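Local coordinates for protein serine--tRNA ligase, cytoplasmic (Candida albicans, PDB 3QO8) that catalyses the two-step attachment of serine to tRNA(Ser), activating the amino acid with ATP to Ser-AMP and then passing it to the acceptor end of the tRNA, at residues A[19-22]-A[23-27]; A[220-223]-A[224-228]. All coordinates share one frame; numbering follows the deposited sequence. Where two conformers were deposited one is given.

Contact 1. Residues A[19-22]-A[23-27]; sequences KASQ and KKRGD
The carboxamide of Q22 lies across the flank of D27, with NE2 3.5 Å from D27 CB and the amide and carboxylate planes 59° apart. The two polar ends do not bond directly; a water bridges them, accepting from Q22 NE2 at 2.9 Å and hydrogen-bonded to D27 OD2 at the same distance. Q22 reaches this place by a bend at chi2 (-61°), which turns the amide toward D27; NE2 also donates to S28 O. On the neighbouring flank Q22 OE1 comes within 3.9 Å of R25 CD, and the amide and guanidinium planes differ by 38°. From CG to NE the R25 chain is extended and passes S21, whose OG stands 4.1 Å from R25 NE; S21 OG is instead bonded to V112 N, and the guanidinium reaches N110 O through NH2 and N345 O through NH1. Beneath the side chains the helix finishes in a Schellman motif: G26, at positive phi, turns the chain so that D27 N bonds back to Q22 O at 2.8 Å, while G26 N bonds to K23 O. The motif closes helix 15-25 ahead of helix 30-65, and through S21 and R25 the helix end is fastened to the segment that follows helix 74-107 and to the loop between strands 334-338 and 350-358.

Contact 2. Residues A[220-223]-A[224-228]; sequences KTAQ and LSQFD
Q226 N donates to Q223 O at 2.9 Å, the N-H bent to 140° at the hydrogen and standing above the carbonyl plane, away from the lone pairs. The return bond comes from the side chain: Q226 OE1 accepts from Q223 N at 3.0 Å, a straighter contact at 158°. Q226 gets there because CG lies beside its own backbone N (chi1 -64°) and the rest of the chain runs extended, back along the first turn. Its OE1 also packs against A222 CB at 3.6 Å, while NE2 is taken by E230. The Q223 side chain crosses that of Q226 at about a right angle and heads for S225, NE2 donating to OG at 3.1 Å; its OE1 accepts from N346 N. A water accepts from S225 N at 2.9 Å and, weakly, from Q223 NE2. F227 CE2 also meets A222 CB at 4.0 Å, with A222 O at the ring edge, and the rings of F227 and Y242 meet edge-to-face. A side chain accepting the backbone N-H three residues before it, as Q226 does from Q223, resembles one half of a capping box at a helix N-terminus, here near the start of helix 224-229, with the side chain of Q226 about 7 Å from the bound seryl-adenylate analogue.

Contact 1 comes first along the chain, at the C-terminal end of helix 15-25 in the N-terminal, tRNA-binding domain; contact 2 follows some two hundred residues later, where the loop after helix 215-218 enters helix 224-229. Their centres are about 19 Å apart and their nearest atoms about 7 Å, without touching. One closes a helix and the other begins one. Both lean on the same loop between strands 334-338 and 350-358: R25 bonds to N345 and Q223 to N346, so neighbouring residues of one loop of the mixed sheet tie the end of helix 15-25 to the start of helix 224-229, near the active site.

Contact 1. Residues A[19-22]-A[23-27]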
# COMPACT_ATOMS: atom_id res chain seq x y z
N LYS A 19 9.44 25.50 29.16
CA LYS A 19 9.40 24.64 30.33
C LYS A 19 7.96 24.38 30.78
O LYS A 19 7.60 23.25 31.14
CB LYS A 19 10.18 25.25 31.50
CG LYS A 19 11.69 25.26 31.34
CD LYS A 19 12.36 25.24 32.71
CE LYS A 19 13.85 25.54 32.64
NZ LYS A 19 14.12 27.00 32.65
N ALA A 20 7.15 25.42 30.78
CA ALA A 20 5.74 25.28 31.15
C ALA A 20 5.07 24.32 30.18
O ALA A 20 4.27 23.48 30.58
CB ALA A 20 5.05 26.63 31.14
N SER A 21 5.42 24.42 28.90
CA SER A 21 4.80 23.57 27.89
C SER A 21 5.21 22.13 28.14
O SER A 21 4.37 21.23 28.12
CB SER A 21 5.22 23.99 26.48
OG SER A 21 4.62 23.16 25.51
N GLN A 22 6.51 21.91 28.36
CA GLN A 22 7.01 20.56 28.64
C GLN A 22 6.27 19.93 29.82
O GLN A 22 5.93 18.74 29.81
CB GLN A 22 8.51 20.60 28.93
CG GLN A 22 9.37 20.83 27.67
CD GLN A 22 9.19 19.74 26.64
OE1 GLN A 22 8.41 19.88 25.70
NE2 GLN A 22 9.91 18.64 26.81
N LYS A 23 6.01 20.74 30.83
CA LYS A 23 5.32 20.29 32.03
C LYS A 23 3.90 19.87 31.70
O LYS A 23 3.45 18.79 32.10
CB LYS A 23 5.32 21.41 33.07
CG LYS A 23 5.26 20.94 34.52
CD LYS A 23 5.75 22.05 35.43
CE LYS A 23 7.05 22.65 34.88
NZ LYS A 23 7.54 23.82 35.66
N LYS A 24 3.19 20.71 30.94
CA LYS A 24 1.84 20.37 30.48
C LYS A 24 1.82 19.07 29.68
O LYS A 24 0.86 18.31 29.76
CB LYS A 24 1.28 21.50 29.61
CG LYS A 24 1.06 22.80 30.34
CD LYS A 24 0.32 23.77 29.46
CE LYS A 24 0.30 25.16 30.05
NZ LYS A 24 -0.26 26.10 29.03
N ARG A 25 2.88 18.84 28.92
CA ARG A 25 2.97 17.67 28.05
C ARG A 25 3.25 16.41 28.86
O ARG A 25 3.04 15.29 28.39
CB ARG A 25 4.09 17.86 27.01
CG ARG A 25 3.69 18.71 25.80
CD ARG A 25 4.81 18.79 24.74
NE ARG A 25 4.33 19.56 23.60
CZ ARG A 25 3.53 19.05 22.67
NH1 ARG A 25 3.17 17.77 22.72
NH2 ARG A 25 3.10 19.82 21.68
N GLY A 26 3.74 16.59 30.08
CA GLY A 26 4.23 15.48 30.87
C GLY A 26 5.60 15.03 30.37
O GLY A 26 5.99 13.88 30.56
N ASP A 27 6.32 15.93 29.71
CA ASP A 27 7.64 15.62 29.18
C ASP A 27 8.75 16.33 29.95
O ASP A 27 8.49 17.16 30.81
CB ASP A 27 7.73 15.98 27.69
CG ASP A 27 6.82 15.14 26.82
OD1 ASP A 27 6.29 14.11 27.31
OD2 ASP A 27 6.63 15.50 25.63
O HOH W 1 8.79 17.15 24.60

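Contact 2. Residues A[220-223]-A[224-228]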
# COMPACT_ATOMS: atom_id res chain seq x y z
N LYS A 220 12.06 13.66 9.05
CA LYS A 220 11.84 15.09 9.24
C LYS A 220 10.40 15.44 9.61
O LYS A 220 10.10 16.57 10.01
CB LYS A 220 12.28 15.89 8.01
CG LYS A 220 13.78 15.85 7.72
CD LYS A 220 14.17 16.98 6.77
CE LYS A 220 15.60 16.87 6.27
NZ LYS A 220 15.67 16.26 4.91
N THR A 221 9.49 14.48 9.49
CA THR A 221 8.11 14.80 9.79
C THR A 221 7.46 13.90 10.85
O THR A 221 6.46 14.29 11.46
CB THR A 221 7.25 14.88 8.51
OG1 THR A 221 5.96 15.43 8.82
CG2 THR A 221 7.12 13.50 7.85
N ALA A 222 8.03 12.73 11.09
CA ALA A 222 7.52 11.81 12.11
C ALA A 222 8.40 11.85 13.37
O ALA A 222 9.62 12.01 13.28
CB ALA A 222 7.45 10.39 11.57
N GLN A 223 7.78 11.70 14.53
CA GLN A 223 8.53 11.67 15.79
C GLN A 223 9.06 10.26 16.06
O GLN A 223 8.53 9.28 15.52
CB GLN A 223 7.71 12.21 16.97
CG GLN A 223 6.43 11.43 17.32
CD GLN A 223 5.62 12.09 18.46
OE1 GLN A 223 4.98 13.12 18.26
NE2 GLN A 223 5.66 11.49 19.64
N LEU A 224 10.08 10.16 16.90
CA LEU A 224 10.75 8.89 17.19
C LEU A 224 9.80 7.76 17.55
O LEU A 224 9.95 6.63 17.08
CB LEU A 224 11.77 9.07 18.32
CG LEU A 224 12.47 7.79 18.77
CD1 LEU A 224 13.24 7.17 17.62
CD2 LEU A 224 13.39 8.06 19.95
N SER A 225 8.82 8.06 18.40
CA SER A 225 7.88 7.04 18.85
C SER A 225 7.14 6.37 17.69
O SER A 225 6.75 5.21 17.78
CB SER A 225 6.87 7.62 19.85
OG SER A 225 5.94 8.45 19.19
N GLN A 226 6.96 7.11 16.59
CA GLN A 226 6.29 6.55 15.42
C GLN A 226 7.19 5.49 14.76
O GLN A 226 6.70 4.45 14.31
CB GLN A 226 5.87 7.65 14.44
CG GLN A 226 4.82 8.60 15.03
CD GLN A 226 4.42 9.73 14.09
OE1 GLN A 226 4.95 10.85 14.18
NE2 GLN A 226 3.47 9.46 13.20
N PHE A 227 8.49 5.73 14.72
CA PHE A 227 9.41 4.75 14.17
C PHE A 227 9.43 3.46 14.99
O PHE A 227 9.69 2.38 14.47
CB PHE A 227 10.82 5.32 14.04
CG PHE A 227 10.97 6.30 12.90
CD1 PHE A 227 11.28 5.85 11.63
CD2 PHE A 227 10.81 7.66 13.11
CE1 PHE A 227 11.43 6.74 10.58
CE2 PHE A 227 10.95 8.55 12.07
CZ PHE A 227 11.26 8.10 10.80
N ASP A 228 9.14 3.59 16.28
CA ASP A 228 9.22 2.46 17.21
C ASP A 228 8.04 1.49 17.15
O ASP A 228 8.23 0.28 17.09
CB ASP A 228 9.40 2.96 18.65
CG ASP A 228 10.78 3.54 18.90
OD1 ASP A 228 11.75 3.08 18.25
OD2 ASP A 228 10.91 4.46 19.73
O HOH W 2 8.61 10.45 20.09